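Local atomic coordinates of Cd1 (Flavonifractor plautii, PDB entry 7D39), a protein that binds flavin mononucleotide and probably acts as a flavone reductase, an ene-reductase that starts the breakdown of flavones and flavonols in gut bacteria. Residues A[116-119]-A[120-124]; A[268-271]-A[272-276]; A[71-74]-A[75-79]; A[130-133]-A[134-137]; A[276-279]-A[280-283]. One frame throughout, in Å; residues are numbered along the deposited sequence.

Contact 1: A[116-119]-A[120-124]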
loop_
_atom_site.group_PDB
_atom_site.type_symbol
_atom_site.label_atom_id
_atom_site.label_comp_id
_atom_site.label_asym_id
_atom_site.label_seq_id
_atom_site.Cartn_x
_atom_site.Cartn_y
_atom_site.Cartn_z
ATOM N N ILE A 116 13.685 6.927 12.277
ATOM C CA ILE A 116 14.005 8.168 12.975
ATOM C C ILE A 116 13.564 8.078 14.424
ATOM O O ILE A 116 14.335 8.355 15.349
ATOM C CB ILE A 116 13.342 9.356 12.259
ATOM C CG1 ILE A 116 14.067 9.650 10.948
ATOM C CG2 ILE A 116 13.243 10.574 13.181
ATOM C CD1 ILE A 116 13.299 10.542 10.017
ATOM N N GLY A 117 12.323 7.637 14.640
ATOM C CA GLY A 117 11.764 7.634 15.977
ATOM C C GLY A 117 12.488 6.709 16.932
ATOM O O GLY A 117 12.682 7.048 18.100
ATOM N N THR A 118 12.880 5.517 16.466
ATOM C CA THR A 118 13.585 4.637 17.386
ATOM C C THR A 118 15.023 5.090 17.594
ATOM O O THR A 118 15.617 4.768 18.628
ATOM C CB THR A 118 13.534 3.165 16.925
ATOM O OG1 THR A 118 14.665 2.850 16.114
ATOM C CG2 THR A 118 12.278 2.865 16.149
ATOM N N LYS A 119 15.591 5.841 16.650
ATOM C CA LYS A 119 16.923 6.392 16.860
ATOM C C LYS A 119 16.892 7.486 17.915
ATOM O O LYS A 119 17.720 7.508 18.829
ATOM C CB LYS A 119 17.483 6.930 15.546
ATOM C CG LYS A 119 18.986 7.139 15.552
ATOM C CD LYS A 119 19.592 6.482 14.318
ATOM C CE LYS A 119 19.077 5.044 14.180
ATOM N NZ LYS A 119 19.345 4.455 12.834
ATOM N N ILE A 120 15.937 8.406 17.808
ATOM C CA ILE A 120 15.818 9.453 18.814
ATOM C C ILE A 120 15.529 8.846 20.182
ATOM O O ILE A 120 16.043 9.312 21.206
ATOM C CB ILE A 120 14.746 10.473 18.392
ATOM C CG1 ILE A 120 15.280 11.349 17.252
ATOM C CG2 ILE A 120 14.334 11.340 19.580
ATOM C CD1 ILE A 120 14.233 12.193 16.538
ATOM N N ALA A 121 14.728 7.782 20.222
ATOM C CA ALA A 121 14.384 7.172 21.499
ATOM C C ALA A 121 15.606 6.542 22.150
ATOM O O ALA A 121 15.841 6.716 23.352
ATOM C CB ALA A 121 13.279 6.137 21.298
ATOM N N GLU A 122 16.402 5.806 21.375
ATOM C CA GLU A 122 17.595 5.188 21.939
ATOM C C GLU A 122 18.594 6.229 22.425
ATOM O O GLU A 122 19.327 5.986 23.387
ATOM C CB GLU A 122 18.256 4.279 20.911
ATOM C CG GLU A 122 17.358 3.165 20.415
ATOM C CD GLU A 122 17.996 2.346 19.303
ATOM O OE1 GLU A 122 19.023 2.801 18.744
ATOM O OE2 GLU A 122 17.468 1.250 18.992
ATOM N N GLU A 123 18.660 7.381 21.777
ATOM C CA GLU A 123 19.697 8.335 22.127
ATOM C C GLU A 123 19.270 9.293 23.228
ATOM O O GLU A 123 20.136 9.849 23.919
ATOM C CB GLU A 123 20.139 9.102 20.876
ATOM C CG GLU A 123 21.419 8.525 20.290
ATOM C CD GLU A 123 21.519 8.736 18.799
ATOM O OE1 GLU A 123 20.599 9.363 18.230
ATOM O OE2 GLU A 123 22.513 8.271 18.195
ATOM N N THR A 124 17.970 9.482 23.424
ATOM C CA THR A 124 17.467 10.382 24.450
ATOM C C THR A 124 16.922 9.640 25.657
ATOM O O THR A 124 16.317 10.263 26.531
ATOM C CB THR A 124 16.378 11.285 23.869
ATOM O OG1 THR A 124 15.272 10.482 23.447
ATOM C CG2 THR A 124 16.912 12.059 22.677
#

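Contact 2: A[268-271]-A[272-276]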
loop_
_atom_site.group_PDB
_atom_site.type_symbol
_atom_site.label_atom_id
_atom_site.label_comp_id
_atom_site.label_asym_id
_atom_site.label_seq_id
_atom_site.Cartn_x
_atom_site.Cartn_y
_atom_site.Cartn_z
ATOM N N LYS A 268 12.194 8.846 1.453
ATOM C CA LYS A 268 11.312 9.094 2.587
ATOM C C LYS A 268 11.917 10.115 3.546
ATOM O O LYS A 268 11.198 10.950 4.100
ATOM C CB LYS A 268 11.010 7.784 3.311
ATOM C CG LYS A 268 10.003 6.879 2.599
ATOM C CD LYS A 268 9.632 5.659 3.452
ATOM C CE LYS A 268 8.725 4.697 2.665
ATOM N NZ LYS A 268 7.556 5.423 2.096
ATOM N N PHE A 269 13.230 10.049 3.770
ATOM C CA PHE A 269 13.891 11.025 4.628
ATOM C C PHE A 269 13.740 12.429 4.063
ATOM O O PHE A 269 13.396 13.370 4.789
ATOM C CB PHE A 269 15.368 10.656 4.789
ATOM C CG PHE A 269 15.593 9.423 5.619
ATOM C CD1 PHE A 269 14.678 9.063 6.603
ATOM C CD2 PHE A 269 16.708 8.618 5.424
ATOM C CE1 PHE A 269 14.871 7.929 7.371
ATOM C CE2 PHE A 269 16.901 7.479 6.194
ATOM C CZ PHE A 269 15.982 7.127 7.161
ATOM N N ILE A 270 13.952 12.583 2.758
ATOM C CA ILE A 270 13.757 13.883 2.124
ATOM C C ILE A 270 12.316 14.335 2.282
ATOM O O ILE A 270 12.035 15.472 2.676
ATOM C CB ILE A 270 14.150 13.820 0.637
ATOM C CG1 ILE A 270 15.640 13.522 0.489
ATOM C CG2 ILE A 270 13.783 15.130 -0.042
ATOM C CD1 ILE A 270 16.025 13.122 -0.903
ATOM N N HIS A 271 11.382 13.456 1.939
ATOM C CA HIS A 271 9.973 13.810 2.006
ATOM C C HIS A 271 9.602 14.240 3.414
ATOM O O HIS A 271 8.945 15.264 3.614
ATOM C CB HIS A 271 9.132 12.617 1.555
ATOM C CG HIS A 271 7.665 12.889 1.509
ATOM N ND1 HIS A 271 6.747 12.093 2.158
ATOM C CD2 HIS A 271 6.951 13.844 0.869
ATOM C CE1 HIS A 271 5.532 12.554 1.930
ATOM N NE2 HIS A 271 5.629 13.616 1.152
ATOM N N GLY A 272 10.042 13.470 4.406
ATOM C CA GLY A 272 9.712 13.794 5.778
ATOM C C GLY A 272 10.350 15.092 6.250
ATOM O O GLY A 272 9.765 15.823 7.051
ATOM N N ASN A 273 11.554 15.399 5.776
ATOM C CA ASN A 273 12.120 16.676 6.196
ATOM C C ASN A 273 11.359 17.842 5.567
ATOM O O ASN A 273 11.163 18.881 6.214
ATOM C CB ASN A 273 13.604 16.778 5.878
ATOM C CG ASN A 273 14.212 18.067 6.431
ATOM O OD1 ASN A 273 14.380 18.218 7.649
ATOM N ND2 ASN A 273 14.514 19.012 5.543
ATOM N N ASP A 274 10.910 17.685 4.315
ATOM C CA ASP A 274 10.075 18.711 3.686
ATOM C C ASP A 274 8.781 18.927 4.467
ATOM O O ASP A 274 8.330 20.067 4.641
ATOM C CB ASP A 274 9.752 18.333 2.242
ATOM C CG ASP A 274 10.972 18.365 1.330
ATOM O OD1 ASP A 274 11.980 19.019 1.678
ATOM O OD2 ASP A 274 10.911 17.742 0.251
ATOM N N ILE A 275 8.166 17.842 4.946
ATOM C CA ILE A 275 6.952 17.972 5.739
ATOM C C ILE A 275 7.240 18.739 7.015
ATOM O O ILE A 275 6.445 19.589 7.437
ATOM C CB ILE A 275 6.354 16.586 6.033
ATOM C CG1 ILE A 275 5.805 15.972 4.750
ATOM C CG2 ILE A 275 5.280 16.662 7.098
ATOM C CD1 ILE A 275 5.306 14.525 4.929
ATOM N N LYS A 276 8.388 18.474 7.641
ATOM C CA LYS A 276 8.693 19.130 8.903
ATOM C C LYS A 276 8.917 20.622 8.703
ATOM O O LYS A 276 8.362 21.442 9.441
ATOM C CB LYS A 276 9.913 18.489 9.566
ATOM C CG LYS A 276 10.134 19.001 10.986
ATOM C CD LYS A 276 11.501 18.713 11.517
ATOM C CE LYS A 276 11.692 19.348 12.903
ATOM N NZ LYS A 276 10.797 18.753 13.945
#

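Contact 3: A[71-74]-A[75-79]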
loop_
_atom_site.group_PDB
_atom_site.type_symbol
_atom_site.label_atom_id
_atom_site.label_comp_id
_atom_site.label_asym_id
_atom_site.label_seq_id
_atom_site.Cartn_x
_atom_site.Cartn_y
_atom_site.Cartn_z
ATOM N N ASP A 71 -6.306 -0.718 15.076
ATOM C CA ASP A 71 -5.157 -1.113 15.882
ATOM C C ASP A 71 -5.082 -2.627 16.013
ATOM O O ASP A 71 -4.004 -3.213 15.886
ATOM C CB ASP A 71 -5.211 -0.451 17.264
ATOM C CG ASP A 71 -4.835 1.023 17.221
ATOM O OD1 ASP A 71 -4.184 1.450 16.246
ATOM O OD2 ASP A 71 -5.180 1.755 18.166
ATOM N N TRP A 72 -6.218 -3.277 16.262
ATOM C CA TRP A 72 -6.243 -4.737 16.271
ATOM C C TRP A 72 -5.746 -5.300 14.944
ATOM O O TRP A 72 -4.859 -6.161 14.911
ATOM C CB TRP A 72 -7.656 -5.221 16.577
ATOM C CG TRP A 72 -7.812 -6.710 16.595
ATOM C CD1 TRP A 72 -7.646 -7.550 17.669
ATOM C CD2 TRP A 72 -8.181 -7.542 15.490
ATOM N NE1 TRP A 72 -7.882 -8.850 17.291
ATOM C CE2 TRP A 72 -8.218 -8.876 15.964
ATOM C CE3 TRP A 72 -8.485 -7.293 14.152
ATOM C CZ2 TRP A 72 -8.540 -9.951 15.143
ATOM C CZ3 TRP A 72 -8.800 -8.375 13.328
ATOM C CH2 TRP A 72 -8.835 -9.682 13.834
ATOM N N LEU A 73 -6.304 -4.820 13.834
ATOM C CA LEU A 73 -5.864 -5.300 12.524
ATOM C C LEU A 73 -4.359 -5.118 12.351
ATOM O O LEU A 73 -3.654 -6.029 11.902
ATOM C CB LEU A 73 -6.621 -4.558 11.414
ATOM C CG LEU A 73 -6.305 -4.885 9.949
ATOM C CD1 LEU A 73 -6.498 -6.362 9.675
ATOM C CD2 LEU A 73 -7.154 -4.034 8.992
ATOM N N LEU A 74 -3.854 -3.943 12.712
ATOM C CA LEU A 74 -2.437 -3.665 12.550
ATOM C C LEU A 74 -1.582 -4.623 13.372
ATOM O O LEU A 74 -0.573 -5.140 12.877
ATOM C CB LEU A 74 -2.160 -2.208 12.934
ATOM C CG LEU A 74 -0.880 -1.663 12.336
ATOM C CD1 LEU A 74 -0.960 -1.883 10.853
ATOM C CD2 LEU A 74 -0.723 -0.187 12.657
ATOM N N ASP A 75 -1.962 -4.866 14.632
ATOM C CA ASP A 75 -1.226 -5.836 15.439
ATOM C C ASP A 75 -1.151 -7.179 14.731
ATOM O O ASP A 75 -0.103 -7.832 14.734
ATOM C CB ASP A 75 -1.866 -6.018 16.821
ATOM C CG ASP A 75 -1.756 -4.791 17.700
ATOM O OD1 ASP A 75 -0.658 -4.200 17.804
ATOM O OD2 ASP A 75 -2.780 -4.415 18.309
ATOM N N LYS A 76 -2.256 -7.614 14.123
ATOM C CA LYS A 76 -2.247 -8.906 13.439
ATOM C C LYS A 76 -1.288 -8.884 12.263
ATOM O O LYS A 76 -0.535 -9.839 12.046
ATOM C CB LYS A 76 -3.651 -9.284 12.956
ATOM C CG LYS A 76 -4.742 -9.359 14.026
ATOM C CD LYS A 76 -4.477 -10.429 15.072
ATOM C CE LYS A 76 -4.394 -11.796 14.462
ATOM N NZ LYS A 76 -4.447 -12.839 15.522
HETATM N N MSE A 77 -1.303 -7.809 11.486
HETATM C CA MSE A 77 -0.422 -7.738 10.341
HETATM C C MSE A 77 1.038 -7.726 10.784
HETATM O O MSE A 77 1.883 -8.319 10.130
HETATM C CB MSE A 77 -0.741 -6.516 9.501
HETATM C CG MSE A 77 -2.130 -6.559 8.917
HETATM SE SE MSE A 77 -2.672 -4.869 8.077
HETATM C CE MSE A 77 -1.968 -5.160 6.267
ATOM N N LEU A 78 1.323 -7.076 11.917
ATOM C CA LEU A 78 2.700 -6.998 12.400
ATOM C C LEU A 78 3.201 -8.342 12.905
ATOM O O LEU A 78 4.404 -8.610 12.849
ATOM C CB LEU A 78 2.820 -5.940 13.506
ATOM C CG LEU A 78 2.764 -4.457 13.110
ATOM C CD1 LEU A 78 2.643 -3.574 14.335
ATOM C CD2 LEU A 78 4.000 -4.069 12.311
ATOM N N ASP A 79 2.310 -9.190 13.414
ATOM C CA ASP A 79 2.706 -10.514 13.870
ATOM C C ASP A 79 2.934 -11.497 12.732
ATOM O O ASP A 79 3.470 -12.578 12.981
ATOM C CB ASP A 79 1.656 -11.106 14.813
ATOM C CG ASP A 79 1.760 -10.571 16.232
ATOM O OD1 ASP A 79 2.826 -10.027 16.608
ATOM O OD2 ASP A 79 0.761 -10.709 16.977
#

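Contact 4: A[130-133]-A[134-137]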
loop_
_atom_site.group_PDB
_atom_site.type_symbol
_atom_site.label_atom_id
_atom_site.label_comp_id
_atom_site.label_asym_id
_atom_site.label_seq_id
_atom_site.Cartn_x
_atom_site.Cartn_y
_atom_site.Cartn_z
ATOM N N ASP A 130 7.564 -0.085 19.272
ATOM C CA ASP A 130 7.532 -1.486 18.848
ATOM C C ASP A 130 8.500 -2.144 17.878
ATOM O O ASP A 130 8.465 -1.837 16.674
ATOM C CB ASP A 130 6.084 -1.628 18.379
ATOM C CG ASP A 130 5.635 -3.094 18.221
ATOM O OD1 ASP A 130 6.468 -3.981 17.946
ATOM O OD2 ASP A 130 4.422 -3.356 18.355
ATOM N N PRO A 131 9.370 -3.035 18.349
ATOM C CA PRO A 131 10.324 -3.678 17.430
ATOM C C PRO A 131 9.670 -4.233 16.180
ATOM O O PRO A 131 10.217 -4.097 15.079
ATOM C CB PRO A 131 10.926 -4.800 18.284
ATOM C CG PRO A 131 10.697 -4.382 19.682
ATOM C CD PRO A 131 9.405 -3.628 19.689
ATOM N N ARG A 132 8.504 -4.862 16.326
ATOM C CA ARG A 132 7.821 -5.443 15.177
ATOM C C ARG A 132 7.683 -4.445 14.039
ATOM O O ARG A 132 7.750 -4.828 12.868
ATOM C CB ARG A 132 6.446 -5.953 15.601
ATOM C CG ARG A 132 6.495 -7.148 16.520
ATOM C CD ARG A 132 5.099 -7.596 16.839
ATOM N NE ARG A 132 4.314 -6.469 17.327
ATOM C CZ ARG A 132 2.990 -6.461 17.402
ATOM N NH1 ARG A 132 2.288 -7.522 17.012
ATOM N NH2 ARG A 132 2.370 -5.387 17.859
ATOM N N ILE A 133 7.529 -3.160 14.365
ATOM C CA ILE A 133 7.176 -2.159 13.361
ATOM C C ILE A 133 8.237 -2.054 12.275
ATOM O O ILE A 133 7.916 -1.814 11.106
ATOM C CB ILE A 133 6.936 -0.799 14.033
ATOM C CG1 ILE A 133 5.600 -0.818 14.769
ATOM C CG2 ILE A 133 6.962 0.304 12.999
ATOM C CD1 ILE A 133 5.459 0.304 15.761
ATOM N N LEU A 134 9.513 -2.194 12.637
ATOM C CA LEU A 134 10.592 -2.088 11.664
ATOM C C LEU A 134 10.997 -3.426 11.057
ATOM O O LEU A 134 11.841 -3.450 10.158
ATOM C CB LEU A 134 11.809 -1.438 12.307
ATOM C CG LEU A 134 11.587 0.041 12.585
ATOM C CD1 LEU A 134 12.823 0.669 13.220
ATOM C CD2 LEU A 134 11.229 0.731 11.284
ATOM N N LYS A 135 10.420 -4.530 11.523
ATOM C CA LYS A 135 10.694 -5.847 10.960
ATOM C C LYS A 135 10.380 -5.881 9.466
ATOM O O LYS A 135 9.332 -5.407 9.026
ATOM C CB LYS A 135 9.849 -6.888 11.698
ATOM C CG LYS A 135 10.566 -8.159 12.079
ATOM C CD LYS A 135 9.598 -9.352 12.080
ATOM C CE LYS A 135 8.344 -9.083 12.920
ATOM N NZ LYS A 135 7.293 -10.144 12.773
ATOM N N ASP A 136 11.292 -6.446 8.680
ATOM C CA ASP A 136 11.007 -6.660 7.267
ATOM C C ASP A 136 9.813 -7.596 7.108
ATOM O O ASP A 136 9.537 -8.430 7.970
ATOM C CB ASP A 136 12.227 -7.249 6.562
ATOM C CG ASP A 136 13.280 -6.202 6.248
ATOM O OD1 ASP A 136 12.912 -5.039 5.973
ATOM O OD2 ASP A 136 14.477 -6.544 6.267
ATOM N N LYS A 137 9.098 -7.454 5.991
ATOM C CA LYS A 137 7.873 -8.219 5.767
ATOM C C LYS A 137 7.612 -8.333 4.270
ATOM O O LYS A 137 7.966 -7.436 3.497
ATOM C CB LYS A 137 6.652 -7.579 6.467
ATOM C CG LYS A 137 5.467 -8.543 6.640
ATOM C CD LYS A 137 4.278 -7.898 7.338
ATOM C CE LYS A 137 4.670 -7.242 8.656
ATOM N NZ LYS A 137 5.355 -8.189 9.589
HETATM O O HOH W 1 7.299 -3.744 9.096
#

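Contact 5: A[276-279]-A[280-283]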
loop_
_atom_site.group_PDB
_atom_site.type_symbol
_atom_site.label_atom_id
_atom_site.label_comp_id
_atom_site.label_asym_id
_atom_site.label_seq_id
_atom_site.Cartn_x
_atom_site.Cartn_y
_atom_site.Cartn_z
ATOM N N LYS A 276 8.388 18.474 7.641
ATOM C CA LYS A 276 8.693 19.130 8.903
ATOM C C LYS A 276 8.917 20.622 8.703
ATOM O O LYS A 276 8.362 21.442 9.441
ATOM C CB LYS A 276 9.913 18.489 9.566
ATOM C CG LYS A 276 10.134 19.001 10.986
ATOM C CD LYS A 276 11.501 18.713 11.517
ATOM C CE LYS A 276 11.692 19.348 12.903
ATOM N NZ LYS A 276 10.797 18.753 13.945
ATOM N N GLU A 277 9.729 20.990 7.709
ATOM C CA GLU A 277 9.946 22.402 7.407
ATOM C C GLU A 277 8.629 23.104 7.097
ATOM O O GLU A 277 8.359 24.193 7.608
ATOM C CB GLU A 277 10.898 22.554 6.224
ATOM C CG GLU A 277 12.332 22.159 6.471
ATOM C CD GLU A 277 13.167 22.248 5.197
ATOM O OE1 GLU A 277 12.570 22.257 4.094
ATOM O OE2 GLU A 277 14.414 22.313 5.299
ATOM N N ASN A 278 7.794 22.489 6.252
ATOM C CA ASN A 278 6.565 23.144 5.823
ATOM C C ASN A 278 5.539 23.211 6.944
ATOM O O ASN A 278 4.780 24.183 7.026
ATOM C CB ASN A 278 6.015 22.425 4.593
ATOM C CG ASN A 278 6.892 22.649 3.383
ATOM O OD1 ASN A 278 7.389 23.753 3.175
ATOM N ND2 ASN A 278 7.129 21.610 2.612
ATOM N N THR A 279 5.507 22.201 7.814
ATOM C CA THR A 279 4.676 22.265 9.010
ATOM C C THR A 279 5.111 23.405 9.917
ATOM O O THR A 279 4.273 24.127 10.466
ATOM C CB THR A 279 4.744 20.941 9.761
ATOM O OG1 THR A 279 4.186 19.911 8.948
ATOM C CG2 THR A 279 3.954 21.032 11.024
ATOM N N GLY A 280 6.421 23.584 10.081
ATOM C CA GLY A 280 6.909 24.704 10.872
ATOM C C GLY A 280 6.487 26.036 10.286
ATOM O O GLY A 280 6.001 26.915 10.998
ATOM N N LYS A 281 6.643 26.193 8.969
ATOM C CA LYS A 281 6.156 27.400 8.311
ATOM C C LYS A 281 4.680 27.619 8.596
ATOM O O LYS A 281 4.250 28.750 8.858
ATOM C CB LYS A 281 6.380 27.315 6.800
ATOM C CG LYS A 281 7.766 27.664 6.327
ATOM C CD LYS A 281 7.999 27.191 4.884
ATOM C CE LYS A 281 9.424 27.505 4.419
ATOM N NZ LYS A 281 9.675 27.074 3.019
ATOM N N LYS A 282 3.876 26.553 8.537
ATOM C CA LYS A 282 2.437 26.730 8.721
ATOM C C LYS A 282 2.120 27.207 10.130
ATOM O O LYS A 282 1.292 28.102 10.314
ATOM C CB LYS A 282 1.678 25.430 8.425
ATOM C CG LYS A 282 0.139 25.596 8.481
ATOM C CD LYS A 282 -0.533 24.274 8.747
ATOM C CE LYS A 282 -1.976 24.221 8.273
ATOM N NZ LYS A 282 -2.466 22.815 8.474
ATOM N N ILE A 283 2.742 26.597 11.138
ATOM C CA ILE A 283 2.469 26.982 12.519
ATOM C C ILE A 283 2.736 28.465 12.714
ATOM O O ILE A 283 1.954 29.171 13.359
ATOM C CB ILE A 283 3.306 26.122 13.483
ATOM C CG1 ILE A 283 2.752 24.701 13.537
ATOM C CG2 ILE A 283 3.360 26.762 14.870
ATOM C CD1 ILE A 283 3.754 23.695 14.022
#

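Contact 1: A[116-119]-A[120-124]
The later part of helix 111-124 brings Ile116 and Ile120 together one turn apart on the same stripe of the helix. The two side chains lie side by side and point the same way, Ile116 CG2 meeting Ile120 CD1 at 3.9 Å. In Ile116 the CG2 branch is trans to the backbone N and leans forward along the helix, where the methyl end of Ile120 meets it. In the backbone Ile120 N donates to Ile116 O over 2.9 Å in a nearly straight bond (170°), the first of four i to i+4 bonds that continue through Ala121, Glu122 and Glu123. Glu123 runs alongside Lys119, and its OE1 comes 3.8 Å from Lys119 CG, so it meets the aliphatic part of the lysine. Glu122 CG packs tightly against Thr118 O, at 3.0 Å. Farther along, Ile120 O accepts two bonds from Thr124, from N at 2.9 Å and from OG1 at 2.6 Å, which arrive from opposite faces of the carbonyl plane; the threonine hydroxyl thus folds back on its own turn. Ile116 also packs on Phe269 of helix 265-285, while Thr118 meets Leu134 of helix 131-134, so this stretch touches both helices.

Contact 2: A[268-271]-A[272-276]
From Lys268 to Lys276 the backbone is regular alpha helix, and four amides, Gly272 to Ile275, each donate to the carbonyl four residues back. Gly272 N to Lys268 O, at 2.8 Å, is the shortest of these bonds, and Asp274 N to Ile270 O is 3.0 Å with an angle of 165° at the hydrogen. On one stripe the imidazole of His271 receives Ile275 CD1 over a face, 3.9 Å from the ring centroid and displaced toward the rim, close to CE1 at 3.6 Å. This is a CH-pi contact. The ring stands there because His271 CG is trans to the backbone N (chi1 -177°), which swings it along the helix to the methyl one turn on. The pair belongs to helix 265-285, which follows the four-stranded antiparallel sheet. On the adjoining stripe of the helix, Asp274 runs beside Ile270, its OD2 3.9 Å from Ile270 CG2. An alanine in place of Asp274 is likely to leave that methyl without its neighbour and open a small gap beside it. Lys268 turns from the later residues, and its NZ donates to the carbonyls of Leu162, at the end of helix 153-162, and of His262, while Ile270 touches His260.

Contact 3: A[71-74]-A[75-79]
Trp72 and Lys76 meet with the lysine chain laid over a face of the indole. Lys76 CG sits 3.9 Å from the centroid of the six-membered ring and only 6° off its normal, a CH-pi contact above the ring centre. Bends at chi2 and chi3 (-63° and -60°) fold the lysine so that CD also stays near the ring, 4.1 Å from Trp72 CZ2. One stripe round, Leu73 CG meets the selenium of Met77, a selenomethionine, at 4.1 Å, and Leu74 CG lies 4.5 Å from Leu78 CD1. In the backbone run i to i+4 bonds, such as Asp75 N to Asp71 O at 2.9 Å. The outer partners fix the polar ends: Lys76 NZ forms a salt bridge with Glu34, and Asp75 OD1 and Asp79 OD1 each form one with Arg132. An asparagine in place of Asp75 would probably leave Arg132 without one of its carboxylate mates and weaken the tie to the segment carrying it. Leu74 packs on Phe105 and Met109 of helix 96-109, Leu73 on Ile36, and Met77 on Leu4 and Ile6. A helix whose apolar side lies on strands 2-7 and 32-37 and whose polar side carries charges is a typical element of the parallel alpha/beta flavodoxin-like fold.

Contact 4: A[130-133]-A[134-137]
Lys135 meets Arg132 round the turn that ends helix 131-134, and its chain can be followed outward. CB presses on Arg132 O at 3.2 Å; farther along, CE comes 4.5 Å from Arg132 CG. Bends at chi2 and chi3 bring the end of the chain back beside the arginine, where NZ donates to the carbonyl of Leu78 on helix 70-79. Lys135 N also donates to Arg132 O at 3.0 Å, but this N-H stands well above the carbonyl plane, as does that of Leu134 to Pro131 O. Both are i to i+3 bonds, giving one short, loosely bonded turn that leads into strand 138-144 of the parallel sheet. At its start Asp130 is the N-cap, OD1 accepting a weak bond from Arg132 N. The same carboxylate is gripped by the arginine side chain: NE and NH2 approach side-on, both bonding OD2 on its syn lone pair, NH2 at 2.9 Å. The carboxylate carbon lies at the guanidinium edge, in its plane, which should hold the group from turning. With Asp79 and Asp75 as further partners of Arg132, three carboxylates would probably stabilise its charge. One water donates to both Ile133 O (2.9 Å) and Lys135 O (2.6 Å), bridging two carbonyls at the end of the turn. Leu134 meanwhile packs on Asn114, Ile115 and Thr118 of helix 111-124.

Contact 5: A[276-279]-A[280-283]
The carboxamide of Asn278 is the flat group that takes part across this contact, and its oxygen does the touching: OD1 lies 3.9 Å from Lys281 CD and 4.0 Å from Lys281 NZ. The two side chains run side by side and point the same way, three residues apart on helix 265-285, a long helix exposed throughout this stretch. Lys281 is extended beyond CG, which carries its ammonium group out past the amide. The carboxylate of Glu277, the other flat group, stands one turn before Lys281; its OE1 is 5.7 Å from Lys281 NZ, a separation too long for a salt bridge, although the opposite charges may still attract each other weakly. The backbone keeps the regular alpha pattern, with each amide from Gly280 to Ile283 donating four residues back. Lys281 N reaches Glu277 O over 3.0 Å at 167°, close to straight. Gly280 brings no side chain to this surface. On another stripe Thr279 and Ile283 approach at a slant. With OG1 of Thr279 beside the backbone N (chi1 -64°), CG2 is trans to it, which sends the methyl forward along the helix, while OG1 turns back to hydrogen-bond with the carbonyl oxygen of Ile275 in the preceding turn. The hydroxyl is thereby engaged within the helix, and the methyl is left to meet the apolar residue ahead. Ile283 CD1 lies 3.6 Å from Thr279 O and 4.0 Å from Thr279 CG2.

All five contacts are local, each lying within a helix or its end, and they follow one another along the chain without nesting or crossing; none closes a long loop. Contact 3 comes first, on helix 70-79, then contact 1 near the end of helix 111-124 and contact 4 on the short turn before strand 138-144. Contacts 3 and 4 are joined by salt bridges from Arg132 to Asp79 and Asp75, and contacts 1 and 4 by Thr118 against Leu134. Contacts 2 and 5 are successive stretches of helix 265-285 and share Lys276. Ile116 against Phe269 links contact 1 to contact 2, tying helix 111-124 to helix 265-285.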